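Local atomic coordinates of transcription termination factor NusA (Planctomyces limnophilus, PDB entry 4MTN), a protein that probably takes part in both transcription termination and antitermination, binding the core of RNA polymerase and the nascent RNA. Residues L35-K40 / G74-R79; I197-R202 / S303-W308; T208-S213 / E243-V248; V327-I332 / L349-L354; E337-G342 / M363-L368. All blocks are in the same frame, centred on the assembly; numbering follows the deposited sequence.

Contact 1. Residues L35-K40 / G74-R79; sequences LSAARK and GDILGR
Ile76 packs against Ala37 and Ala38 where two helices of the NusA N-terminal domain meet, 23-42 and 70-78. The backbones come close because Ile76 is met by the small side chains of Ala37 and Ala38: the CA atoms of Ala37 and Ile76 lie 6.2 Å apart. Ile76 divides its two branches between the alanines. Its CG2 stands 3.7 Å from Ala37 CB, while CD1 reaches past to lie 4.1 Å from Ala38 CB. With CG1 anti to the carbonyl carbon (chi1 -64°) and the chain extended beyond it, the longer branch is carried to Ala38 and leaves the short one for Ala37. This is the tight, apolar half of the contact. Ile76 also touches Ile34 and Phe42 of the first helix, and Ala38 rests on Ile48 of strand 48-52.

The other half is looser, formed by the exposed Lys40 and Arg79. No hydrogen bond joins the two segments. Ala37 O lies at the edge of the Arg79 guanidinium, 2.6 Å from NH2, but the angle is too poor for a hydrogen bond. Lys40 meets the guanidinium through its CE methylene and not through its ammonium, NZ standing 4.4 Å from Arg79 NE. Lys40 CE sits over one face of the guanidinium, displaced toward its rim, 4.0 Å from Arg79 CZ.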
# COMPACT_ATOMS: atom_id res chain seq x y z
N LEU A 35 37.14 6.99 13.37
CA LEU A 35 37.41 6.38 12.07
C LEU A 35 37.57 7.44 10.99
O LEU A 35 38.50 7.37 10.18
CB LEU A 35 36.29 5.41 11.70
CG LEU A 35 36.42 4.66 10.37
CD1 LEU A 35 37.79 4.02 10.25
CD2 LEU A 35 35.32 3.62 10.25
N SER A 36 36.68 8.42 10.98
CA SER A 36 36.75 9.51 10.01
C SER A 36 38.01 10.34 10.22
O SER A 36 38.62 10.81 9.26
CB SER A 36 35.51 10.40 10.11
OG SER A 36 34.34 9.71 9.70
N ALA A 37 38.39 10.52 11.48
CA ALA A 37 39.60 11.24 11.82
C ALA A 37 40.84 10.46 11.39
O ALA A 37 41.86 11.03 11.04
CB ALA A 37 39.65 11.53 13.32
N ALA A 38 40.72 9.13 11.43
CA ALA A 38 41.81 8.26 11.01
C ALA A 38 41.91 8.20 9.49
O ALA A 38 43.01 8.09 8.94
CB ALA A 38 41.62 6.87 11.59
N ARG A 39 40.77 8.27 8.82
CA ARG A 39 40.73 8.26 7.36
C ARG A 39 41.42 9.49 6.78
O ARG A 39 42.14 9.39 5.79
CB ARG A 39 39.29 8.19 6.85
CG ARG A 39 38.65 6.81 6.92
CD ARG A 39 37.41 6.76 6.04
NE ARG A 39 36.66 5.52 6.20
CZ ARG A 39 35.55 5.40 6.92
NH1 ARG A 39 35.05 6.46 7.54
NH2 ARG A 39 34.93 4.23 7.00
N LYS A 40 41.18 10.64 7.39
CA LYS A 40 41.74 11.89 6.90
C LYS A 40 43.25 11.94 7.10
O LYS A 40 43.99 12.44 6.25
CB LYS A 40 41.08 13.09 7.60
CG LYS A 40 41.33 14.42 6.90
CD LYS A 40 40.67 15.57 7.64
CE LYS A 40 41.33 15.81 8.99
NZ LYS A 40 40.76 17.00 9.68
N GLY A 74 47.25 9.58 19.78
CA GLY A 74 46.96 10.67 20.69
C GLY A 74 46.48 11.91 19.97
O GLY A 74 45.62 12.64 20.46
N ASP A 75 47.05 12.16 18.79
CA ASP A 75 46.66 13.29 17.96
C ASP A 75 45.23 13.14 17.46
O ASP A 75 44.48 14.11 17.38
CB ASP A 75 47.61 13.46 16.78
CG ASP A 75 49.00 13.89 17.21
OD1 ASP A 75 49.22 15.10 17.44
OD2 ASP A 75 49.89 13.01 17.32
N ILE A 76 44.86 11.90 17.12
CA ILE A 76 43.51 11.61 16.63
C ILE A 76 42.46 11.80 17.72
O ILE A 76 41.43 12.43 17.50
CB ILE A 76 43.42 10.17 16.08
CG1 ILE A 76 44.34 10.00 14.87
CG2 ILE A 76 41.98 9.83 15.71
CD1 ILE A 76 44.27 8.62 14.24
N LEU A 77 42.74 11.26 18.90
CA LEU A 77 41.80 11.33 20.02
C LEU A 77 41.62 12.76 20.52
O LEU A 77 40.56 13.12 21.03
CB LEU A 77 42.27 10.44 21.17
CG LEU A 77 42.40 8.94 20.86
CD1 LEU A 77 42.84 8.17 22.10
CD2 LEU A 77 41.09 8.40 20.32
N GLY A 78 42.66 13.58 20.36
CA GLY A 78 42.60 14.96 20.79
C GLY A 78 42.03 15.87 19.72
O GLY A 78 41.70 17.03 19.99
N ARG A 79 41.90 15.34 18.51
CA ARG A 79 41.36 16.11 17.39
C ARG A 79 39.85 15.91 17.28
O ARG A 79 39.19 16.49 16.42
CB ARG A 79 42.06 15.69 16.09
CG ARG A 79 42.00 16.73 14.98
CD ARG A 79 42.91 16.34 13.82
NE ARG A 79 42.53 15.06 13.23
CZ ARG A 79 43.18 14.48 12.23
NH1 ARG A 79 44.25 15.05 11.70
NH2 ARG A 79 42.76 13.31 11.75

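Contact 2. Residues I197-R202 / S303-W308; sequences IRSLAR and SKLVGW
An outer strand of the three-stranded sheet in the first KH-like unit, 195-203, receives the C-terminal end of helix 297-306 here, with Ser199 and Ala201 meeting Lys304 and Leu305. Given the paired KH repeats of NusA proteins, this is consistent with a joint between the two KH modules. The approach is close, the CA atoms of Ala201 and Leu305 being 5.2 Å apart.

One polar bond fixes the helix end: Ser199 OG donates to Leu305 O over 2.7 Å. The hydroxyl arrives in the carbonyl plane, on a lone pair, with a C=O...O angle of 120°. Ser199 holds OG anti to its own backbone nitrogen (chi1 -178°), which extends the hydroxyl from the strand to the helix. Beside this bond Leu305 bends back over the strand, and its CD1 lies 3.7 Å from Leu200 N. Ala201 supplies the apolar partner: its CB is 3.6 Å from Lys304 CB and 4.1 Å from Leu305 CB.

Ser199 belongs to a classic beta bulge, it and Arg198 both facing Ala211 of strand 207-214. Leu305 reaches that same Ala211 and also Ala261 of helix 254-261, and Val306 packs on Leu257 and Val258 of the same helix. Leu200 points away from helix 297-306 and packs on helix 176-186 through Pro176 and Val179.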
# COMPACT_ATOMS: atom_id res chain seq x y z
N ILE A 197 -7.10 -14.83 6.99
CA ILE A 197 -7.60 -13.76 6.13
C ILE A 197 -6.92 -13.85 4.77
O ILE A 197 -5.73 -13.57 4.65
CB ILE A 197 -7.35 -12.38 6.75
CG1 ILE A 197 -7.99 -12.29 8.14
CG2 ILE A 197 -7.89 -11.28 5.84
CD1 ILE A 197 -7.64 -11.02 8.89
N ARG A 198 -7.69 -14.24 3.76
CA ARG A 198 -7.14 -14.45 2.43
C ARG A 198 -7.01 -13.17 1.60
O ARG A 198 -6.00 -12.95 0.94
CB ARG A 198 -8.00 -15.47 1.68
CG ARG A 198 -8.15 -16.79 2.41
CD ARG A 198 -6.81 -17.46 2.61
NE ARG A 198 -6.20 -17.84 1.34
CZ ARG A 198 -6.48 -18.97 0.69
NH1 ARG A 198 -7.35 -19.83 1.20
NH2 ARG A 198 -5.88 -19.24 -0.46
N SER A 199 -8.04 -12.33 1.65
CA SER A 199 -8.08 -11.14 0.81
C SER A 199 -8.79 -9.98 1.50
O SER A 199 -9.70 -10.18 2.30
CB SER A 199 -8.77 -11.45 -0.52
OG SER A 199 -8.78 -10.32 -1.37
N LEU A 200 -8.36 -8.76 1.19
CA LEU A 200 -8.91 -7.57 1.82
C LEU A 200 -9.05 -6.42 0.83
O LEU A 200 -8.16 -6.16 0.03
CB LEU A 200 -8.03 -7.15 3.00
CG LEU A 200 -8.76 -6.60 4.22
CD1 LEU A 200 -9.36 -7.74 5.00
CD2 LEU A 200 -7.82 -5.80 5.09
N ALA A 201 -10.19 -5.73 0.91
CA ALA A 201 -10.45 -4.57 0.06
C ALA A 201 -11.03 -3.44 0.90
O ALA A 201 -12.09 -3.61 1.52
CB ALA A 201 -11.39 -4.93 -1.07
N ARG A 202 -10.36 -2.29 0.93
CA ARG A 202 -10.75 -1.23 1.85
C ARG A 202 -10.93 0.15 1.21
O ARG A 202 -10.12 0.57 0.38
CB ARG A 202 -9.72 -1.12 2.97
CG ARG A 202 -10.07 -0.06 4.00
CD ARG A 202 -9.02 0.06 5.09
NE ARG A 202 -9.52 0.85 6.22
CZ ARG A 202 -8.76 1.33 7.19
NH1 ARG A 202 -7.45 1.12 7.18
NH2 ARG A 202 -9.31 2.03 8.17
N SER A 303 -14.12 -5.91 -6.71
CA SER A 303 -13.08 -6.07 -7.72
C SER A 303 -11.71 -6.23 -7.07
O SER A 303 -10.93 -7.11 -7.45
CB SER A 303 -13.07 -4.87 -8.67
OG SER A 303 -14.29 -4.80 -9.39
N LYS A 304 -11.41 -5.37 -6.10
CA LYS A 304 -10.16 -5.46 -5.35
C LYS A 304 -10.04 -6.80 -4.63
O LYS A 304 -8.97 -7.41 -4.62
CB LYS A 304 -10.05 -4.32 -4.33
CG LYS A 304 -9.65 -2.97 -4.88
CD LYS A 304 -8.97 -2.14 -3.80
CE LYS A 304 -8.93 -0.66 -4.16
NZ LYS A 304 -10.28 -0.03 -4.04
N LEU A 305 -11.14 -7.23 -4.02
CA LEU A 305 -11.16 -8.46 -3.24
C LEU A 305 -10.89 -9.69 -4.11
O LEU A 305 -10.10 -10.56 -3.75
CB LEU A 305 -12.50 -8.61 -2.53
CG LEU A 305 -12.57 -9.66 -1.42
CD1 LEU A 305 -11.74 -9.23 -0.23
CD2 LEU A 305 -14.02 -9.91 -1.01
N VAL A 306 -11.56 -9.74 -5.26
CA VAL A 306 -11.41 -10.86 -6.18
C VAL A 306 -10.09 -10.78 -6.94
O VAL A 306 -9.39 -11.78 -7.10
CB VAL A 306 -12.58 -10.91 -7.18
CG1 VAL A 306 -12.30 -11.90 -8.30
CG2 VAL A 306 -13.88 -11.27 -6.46
N GLY A 307 -9.75 -9.58 -7.40
CA GLY A 307 -8.53 -9.38 -8.16
C GLY A 307 -8.80 -9.29 -9.65
O GLY A 307 -7.88 -9.33 -10.47
N TRP A 308 -10.08 -9.18 -10.00
CA TRP A 308 -10.49 -9.03 -11.39
C TRP A 308 -11.31 -7.76 -11.56
O TRP A 308 -11.58 -7.05 -10.59
CB TRP A 308 -11.31 -10.25 -11.85
CG TRP A 308 -10.50 -11.49 -12.05
CD1 TRP A 308 -9.74 -12.13 -11.11
CD2 TRP A 308 -10.38 -12.26 -13.25
NE1 TRP A 308 -9.15 -13.25 -11.66
CE2 TRP A 308 -9.53 -13.35 -12.97
CE3 TRP A 308 -10.91 -12.13 -14.54
CZ2 TRP A 308 -9.20 -14.30 -13.94
CZ3 TRP A 308 -10.58 -13.07 -15.49
CH2 TRP A 308 -9.73 -14.14 -15.19

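Contact 3. Residues T208-S213 / E243-V248; sequences TKVAVS and ERIEVV
Lys209 and Glu246 lie side by side, pointing the same way from one face of a parallel pair of strands, 207-214 and 244-249, in the sheet of the NusA-like KH domain. Their ends meet in a salt bridge, NZ to OE1; its modelled length is implausibly short, so the pairing is meaningful but the distance is not. Ala211 and Val248 share this face, with CB of Ala211 4.2 Å from CG2 of Val248.

On the face carrying Val210 and Val247 the branched chains are turned across one another instead. Val210 crosses Ile245 at a slant, their CG2 atoms 4.0 Å apart. Further along, Val212 and Val247 cross at about a right angle, CG2 of the former 3.8 Å from CG1 of the latter; Val247 has CG1 anti to its backbone nitrogen (chi1 180°), the position from which that methyl meets Val212.

The register is set by five backbone bonds in the parallel pattern. Thr208 straddles Ile245, its N bonding Arg244 O at 2.7 Å and its O accepting Glu246 N at 2.8 Å. Val210 straddles Val247 in the same way, and Val212 N closes the ladder on Val248 O at 3.0 Å.

Glu246 has a second cationic partner, since OE2 forms a salt bridge with Arg207. Held between two positive groups, its carboxylate would probably stay ionised and would probably offset the charge of the buried Lys209.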
# COMPACT_ATOMS: atom_id res chain seq x y z
N THR A 208 -15.09 -1.98 4.26
CA THR A 208 -14.04 -2.97 4.03
C THR A 208 -14.62 -4.37 3.83
O THR A 208 -15.37 -4.86 4.68
CB THR A 208 -13.04 -3.01 5.20
OG1 THR A 208 -12.46 -1.72 5.38
CG2 THR A 208 -11.93 -4.02 4.92
N LYS A 209 -14.27 -5.01 2.72
CA LYS A 209 -14.68 -6.39 2.46
C LYS A 209 -13.58 -7.36 2.86
O LYS A 209 -12.43 -7.23 2.42
CB LYS A 209 -15.06 -6.58 0.99
CG LYS A 209 -16.40 -5.98 0.59
CD LYS A 209 -16.71 -6.26 -0.87
CE LYS A 209 -18.06 -5.68 -1.28
NZ LYS A 209 -19.18 -6.29 -0.51
N VAL A 210 -13.92 -8.35 3.68
CA VAL A 210 -12.95 -9.32 4.18
C VAL A 210 -13.29 -10.74 3.75
O VAL A 210 -14.37 -11.25 4.06
CB VAL A 210 -12.87 -9.29 5.72
CG1 VAL A 210 -11.73 -10.18 6.21
CG2 VAL A 210 -12.70 -7.86 6.22
N ALA A 211 -12.37 -11.38 3.05
CA ALA A 211 -12.55 -12.77 2.63
C ALA A 211 -11.70 -13.70 3.50
O ALA A 211 -10.48 -13.58 3.55
CB ALA A 211 -12.18 -12.94 1.17
N VAL A 212 -12.37 -14.63 4.19
CA VAL A 212 -11.70 -15.52 5.13
C VAL A 212 -11.88 -16.99 4.76
O VAL A 212 -12.79 -17.34 4.01
CB VAL A 212 -12.20 -15.30 6.57
CG1 VAL A 212 -11.90 -13.88 7.03
CG2 VAL A 212 -13.70 -15.58 6.65
N SER A 213 -11.01 -17.84 5.30
CA SER A 213 -11.09 -19.28 5.04
C SER A 213 -10.54 -20.08 6.21
O SER A 213 -9.86 -19.54 7.08
CB SER A 213 -10.32 -19.64 3.77
OG SER A 213 -8.92 -19.57 3.98
N GLU A 243 -16.37 2.61 10.32
CA GLU A 243 -16.16 1.96 9.03
C GLU A 243 -16.89 0.62 8.97
O GLU A 243 -16.78 -0.20 9.88
CB GLU A 243 -14.66 1.76 8.78
CG GLU A 243 -14.32 1.04 7.48
CD GLU A 243 -12.84 1.08 7.17
OE1 GLU A 243 -12.11 1.86 7.82
OE2 GLU A 243 -12.40 0.33 6.28
N ARG A 244 -17.65 0.40 7.90
CA ARG A 244 -18.42 -0.82 7.74
C ARG A 244 -17.54 -2.00 7.32
O ARG A 244 -16.75 -1.89 6.39
CB ARG A 244 -19.54 -0.62 6.71
CG ARG A 244 -20.64 0.33 7.18
CD ARG A 244 -21.21 -0.12 8.51
NE ARG A 244 -21.68 -1.50 8.46
CZ ARG A 244 -22.03 -2.21 9.53
NH1 ARG A 244 -21.97 -1.67 10.74
NH2 ARG A 244 -22.45 -3.46 9.39
N ILE A 245 -17.70 -3.12 8.02
CA ILE A 245 -16.88 -4.30 7.74
C ILE A 245 -17.72 -5.51 7.34
O ILE A 245 -18.53 -6.00 8.13
CB ILE A 245 -16.01 -4.67 8.97
CG1 ILE A 245 -15.10 -3.49 9.34
CG2 ILE A 245 -15.19 -5.91 8.68
CD1 ILE A 245 -14.22 -3.77 10.53
N GLU A 246 -17.51 -5.98 6.12
CA GLU A 246 -18.20 -7.16 5.62
C GLU A 246 -17.26 -8.35 5.55
O GLU A 246 -16.26 -8.32 4.83
CB GLU A 246 -18.81 -6.90 4.24
CG GLU A 246 -19.66 -5.65 4.15
CD GLU A 246 -20.09 -5.36 2.72
OE1 GLU A 246 -19.85 -6.21 1.84
OE2 GLU A 246 -20.67 -4.28 2.49
N VAL A 247 -17.57 -9.41 6.29
CA VAL A 247 -16.77 -10.63 6.25
C VAL A 247 -17.46 -11.69 5.40
O VAL A 247 -18.58 -12.10 5.70
CB VAL A 247 -16.52 -11.19 7.66
CG1 VAL A 247 -15.69 -12.46 7.58
CG2 VAL A 247 -15.83 -10.15 8.53
N VAL A 248 -16.79 -12.11 4.34
CA VAL A 248 -17.34 -13.14 3.46
C VAL A 248 -16.42 -14.35 3.38
O VAL A 248 -15.33 -14.35 3.95
CB VAL A 248 -17.59 -12.59 2.04
CG1 VAL A 248 -18.64 -11.49 2.08
CG2 VAL A 248 -16.29 -12.08 1.44

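Contact 4. Residues V327-I332 / L349-L354; sequences VAYSQI and LSFEDL
Tyr329 and Phe351 bury the most surface in this contact and form a T-shaped pair inside the helix-hairpin-helix region, between the end of helix 316-330 and the start of helix 351-355. The Tyr329 edge points at the Phe351 face, with centroids 5.6 Å apart and planes at 85°. Leu354, the third main contributor, covers one face of the tyrosine: CD2 makes a CH-pi contact 4.1 Å from the centroid of the Tyr329 ring, 28° off its normal. Tyr329 keeps CG anti to its carbonyl carbon (chi1 -72°), and from there the ring reaches along Leu354 until its hydroxyl meets the turn before the second helix.

Phe351 has further apolar neighbours. Ile332 CD1 lies at the ring edge, 3.7 Å from CE1 of Phe351, and Ala328 CB packs 3.7 Å from CE2 of Phe351. Ile332 and Leu354 meet tip to tip, their CD1 and CD2 respectively 4.0 Å apart. An alanine in place of Phe351 is likely to leave the Tyr329 edge without its aromatic mate and to open a gap beside Ile332 and Ala328.

The phenol donates to Ser350 O, which sits at the ring edge and in its plane; the modelled spacing is very short and carries no weight. The tyrosine ring is thus packed by hydrocarbon while its single polar atom turns to a backbone carbonyl, which is consistent with the buried hydroxyl being satisfied by the backbone before the second helix.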
# COMPACT_ATOMS: atom_id res chain seq x y z
N VAL A 327 -21.89 -4.77 -34.91
CA VAL A 327 -22.11 -3.75 -35.93
C VAL A 327 -21.07 -2.64 -35.84
O VAL A 327 -20.59 -2.14 -36.86
CB VAL A 327 -23.52 -3.14 -35.81
CG1 VAL A 327 -23.76 -2.11 -36.92
CG2 VAL A 327 -24.58 -4.23 -35.87
N ALA A 328 -20.71 -2.28 -34.61
CA ALA A 328 -19.72 -1.23 -34.38
C ALA A 328 -18.33 -1.65 -34.86
O ALA A 328 -17.64 -0.89 -35.52
CB ALA A 328 -19.68 -0.86 -32.91
N TYR A 329 -17.94 -2.88 -34.52
CA TYR A 329 -16.63 -3.39 -34.89
C TYR A 329 -16.51 -3.63 -36.40
O TYR A 329 -15.42 -3.55 -36.96
CB TYR A 329 -16.33 -4.70 -34.14
CG TYR A 329 -16.04 -4.51 -32.67
CD1 TYR A 329 -15.69 -3.27 -32.16
CD2 TYR A 329 -16.11 -5.58 -31.79
CE1 TYR A 329 -15.42 -3.09 -30.82
CE2 TYR A 329 -15.84 -5.42 -30.44
CZ TYR A 329 -15.50 -4.17 -29.96
OH TYR A 329 -15.23 -4.01 -28.62
N SER A 330 -17.65 -3.90 -37.04
CA SER A 330 -17.67 -4.15 -38.48
C SER A 330 -17.39 -2.89 -39.29
O SER A 330 -16.99 -2.97 -40.45
CB SER A 330 -19.01 -4.75 -38.89
OG SER A 330 -19.25 -5.98 -38.22
N GLN A 331 -17.60 -1.73 -38.67
CA GLN A 331 -17.34 -0.45 -39.32
C GLN A 331 -15.85 -0.30 -39.63
O GLN A 331 -15.48 0.29 -40.65
CB GLN A 331 -17.80 0.71 -38.43
CG GLN A 331 -19.30 0.91 -38.40
CD GLN A 331 -19.70 2.12 -37.57
OE1 GLN A 331 -19.05 2.45 -36.58
NE2 GLN A 331 -20.78 2.78 -37.98
N ILE A 332 -15.01 -0.84 -38.76
CA ILE A 332 -13.57 -0.80 -38.96
C ILE A 332 -13.16 -1.68 -40.13
O ILE A 332 -13.43 -2.88 -40.14
CB ILE A 332 -12.81 -1.26 -37.70
CG1 ILE A 332 -13.19 -0.40 -36.50
CG2 ILE A 332 -11.31 -1.23 -37.94
CD1 ILE A 332 -12.54 -0.84 -35.20
N LEU A 349 -16.70 -5.42 -25.96
CA LEU A 349 -17.96 -4.75 -26.28
C LEU A 349 -17.73 -3.36 -26.86
O LEU A 349 -18.06 -3.10 -28.02
CB LEU A 349 -18.84 -4.66 -25.03
CG LEU A 349 -19.25 -6.01 -24.43
CD1 LEU A 349 -20.01 -5.81 -23.13
CD2 LEU A 349 -20.07 -6.81 -25.43
N SER A 350 -17.17 -2.46 -26.06
CA SER A 350 -16.91 -1.10 -26.50
C SER A 350 -15.60 -1.01 -27.28
O SER A 350 -14.88 -2.00 -27.43
CB SER A 350 -16.88 -0.15 -25.30
OG SER A 350 -15.82 -0.48 -24.42
N PHE A 351 -15.29 0.19 -27.76
CA PHE A 351 -14.04 0.42 -28.48
C PHE A 351 -12.88 0.58 -27.51
O PHE A 351 -11.72 0.41 -27.88
CB PHE A 351 -14.15 1.66 -29.38
CG PHE A 351 -14.95 1.43 -30.63
CD1 PHE A 351 -14.36 0.89 -31.76
CD2 PHE A 351 -16.30 1.76 -30.68
CE1 PHE A 351 -15.09 0.68 -32.91
CE2 PHE A 351 -17.03 1.55 -31.83
CZ PHE A 351 -16.43 1.01 -32.94
N GLU A 352 -13.21 0.90 -26.26
CA GLU A 352 -12.21 0.98 -25.20
C GLU A 352 -11.59 -0.39 -24.95
O GLU A 352 -10.38 -0.51 -24.76
CB GLU A 352 -12.83 1.52 -23.91
CG GLU A 352 -13.12 3.01 -23.91
CD GLU A 352 -14.33 3.39 -24.74
OE1 GLU A 352 -15.02 2.48 -25.24
OE2 GLU A 352 -14.58 4.60 -24.90
N ASP A 353 -12.44 -1.42 -24.96
CA ASP A 353 -11.99 -2.79 -24.74
C ASP A 353 -11.13 -3.28 -25.89
O ASP A 353 -10.19 -4.05 -25.69
CB ASP A 353 -13.19 -3.72 -24.55
CG ASP A 353 -14.14 -3.23 -23.47
OD1 ASP A 353 -13.69 -2.53 -22.55
OD2 ASP A 353 -15.35 -3.55 -23.56
N LEU A 354 -11.45 -2.83 -27.10
CA LEU A 354 -10.72 -3.25 -28.28
C LEU A 354 -9.36 -2.56 -28.37
O LEU A 354 -8.39 -3.14 -28.85
CB LEU A 354 -11.54 -2.97 -29.54
CG LEU A 354 -10.94 -3.45 -30.87
CD1 LEU A 354 -10.57 -4.92 -30.78
CD2 LEU A 354 -11.90 -3.20 -32.02

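Contact 5. Residues E337-G342 / M363-L368; sequences EELAEG and MEMGSL
No aromatic ring, carboxylate or guanidinium lies between Leu339 and Gly366, so there are no ring faces or edges to assign; the flat groups that meet side chains are backbone peptides. At one, Leu339 CD1 approaches Gly366 N to 3.8 Å. At another, the selenium of Met365, a selenomethionine, lies 3.8 Å from the carbonyl carbon of Gly342.

Leu339 has the largest share of the contact. Its CG is anti to the backbone nitrogen (chi1 176°), directing the branched end across to helix 359-366, where CD1 is 3.6 Å from Gly366 CA and 4.0 Å from Met365 CG. The other methyl, CD2, meets Leu368 CD1 tip to tip at 3.9 Å. The glycine at 366 leaves space for this methyl, since a CB there would fall about 2.8 Å from Leu339 CD2. An alanine at Leu339 would probably leave Leu368 without its tip-to-tip partner and open a gap over Gly366.

No hydrogen bond crosses between the segments, and the join is van der Waals packing, mainly apolar, within the helix-hairpin-helix region. Helix 337-345 turns Ala340, on its far side, to Tyr329 of helix 316-330, while Leu368 and Met363 rest on the long helix 370-399, the former on Ile376.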
# COMPACT_ATOMS: atom_id res chain seq x y z
N GLU A 337 -16.92 -9.70 -40.30
CA GLU A 337 -18.08 -10.03 -39.47
C GLU A 337 -17.76 -11.22 -38.56
O GLU A 337 -18.25 -11.30 -37.44
CB GLU A 337 -19.29 -10.35 -40.34
N GLU A 338 -16.94 -12.14 -39.06
CA GLU A 338 -16.53 -13.30 -38.29
C GLU A 338 -15.59 -12.91 -37.15
O GLU A 338 -15.73 -13.39 -36.02
CB GLU A 338 -15.85 -14.34 -39.19
N LEU A 339 -14.63 -12.04 -37.45
CA LEU A 339 -13.69 -11.56 -36.44
C LEU A 339 -14.38 -10.66 -35.42
O LEU A 339 -14.06 -10.69 -34.23
CB LEU A 339 -12.53 -10.81 -37.10
CG LEU A 339 -11.51 -10.17 -36.14
CD1 LEU A 339 -10.91 -11.22 -35.22
CD2 LEU A 339 -10.42 -9.45 -36.92
N ALA A 340 -15.33 -9.87 -35.90
CA ALA A 340 -16.11 -8.99 -35.03
C ALA A 340 -16.90 -9.80 -34.02
O ALA A 340 -16.95 -9.46 -32.83
CB ALA A 340 -17.03 -8.10 -35.84
N GLU A 341 -17.52 -10.89 -34.48
CA GLU A 341 -18.27 -11.78 -33.61
C GLU A 341 -17.35 -12.51 -32.64
O GLU A 341 -17.75 -12.83 -31.52
CB GLU A 341 -19.07 -12.79 -34.43
CG GLU A 341 -20.29 -12.20 -35.13
CD GLU A 341 -21.03 -13.22 -35.97
OE1 GLU A 341 -20.57 -14.37 -36.05
OE2 GLU A 341 -22.08 -12.86 -36.54
N GLY A 342 -16.12 -12.77 -33.08
CA GLY A 342 -15.14 -13.43 -32.24
C GLY A 342 -14.73 -12.57 -31.06
O GLY A 342 -14.58 -13.06 -29.94
N MSE A 363 -3.86 -10.89 -33.33
CA MSE A 363 -3.27 -11.47 -34.53
C MSE A 363 -3.70 -12.92 -34.72
O MSE A 363 -3.98 -13.35 -35.84
CB MSE A 363 -1.74 -11.40 -34.46
CG MSE A 363 -1.18 -9.99 -34.56
SE MSE A 363 0.75 -9.95 -34.31
CE MSE A 363 1.28 -10.92 -35.91
N GLU A 364 -3.75 -13.67 -33.63
CA GLU A 364 -4.10 -15.08 -33.69
C GLU A 364 -5.57 -15.28 -34.02
O GLU A 364 -5.93 -16.14 -34.82
CB GLU A 364 -3.77 -15.77 -32.36
N MSE A 365 -6.42 -14.46 -33.41
CA MSE A 365 -7.87 -14.59 -33.56
C MSE A 365 -8.34 -14.28 -34.98
O MSE A 365 -9.23 -14.95 -35.50
CB MSE A 365 -8.59 -13.67 -32.57
CG MSE A 365 -10.07 -13.95 -32.43
SE MSE A 365 -10.98 -12.64 -31.31
CE MSE A 365 -9.70 -12.58 -29.84
N GLY A 366 -7.74 -13.27 -35.60
CA GLY A 366 -8.15 -12.86 -36.93
C GLY A 366 -7.17 -13.22 -38.03
O GLY A 366 -7.35 -12.81 -39.18
N SER A 367 -6.15 -14.00 -37.69
CA SER A 367 -5.09 -14.38 -38.62
C SER A 367 -4.49 -13.13 -39.28
O SER A 367 -4.38 -13.05 -40.50
CB SER A 367 -5.62 -15.34 -39.69
OG SER A 367 -6.14 -16.52 -39.11
N LEU A 368 -4.11 -12.17 -38.45
CA LEU A 368 -3.65 -10.87 -38.93
C LEU A 368 -2.17 -10.65 -38.68
O LEU A 368 -1.60 -11.20 -37.74
CB LEU A 368 -4.46 -9.75 -38.26
CG LEU A 368 -5.98 -9.83 -38.40
CD1 LEU A 368 -6.64 -8.79 -37.51
CD2 LEU A 368 -6.40 -9.65 -39.85

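Overall arrangement
From the N terminus, contact 1 closes its loop first, joining helices 23-42 and 70-78 of the N-terminal domain; it lies about 58 Å, centre to centre, from contact 2 and touches none of the others. Contact 2 closes the longest loop, bringing strand 195-203 to helix 297-306, and contact 3 is nested inside it. These two share one sheet and touch, with Arg202 NH2 bridged to Glu243 OE1 at 2.8 Å. Contacts 4 and 5 follow in series and cross, their segments alternating through the helix-hairpin-helix region; Ser330 OG packs 3.9 Å from Ala340 CB between them. Contacts 2 and 4 come no closer than about 12 Å between nearest atoms.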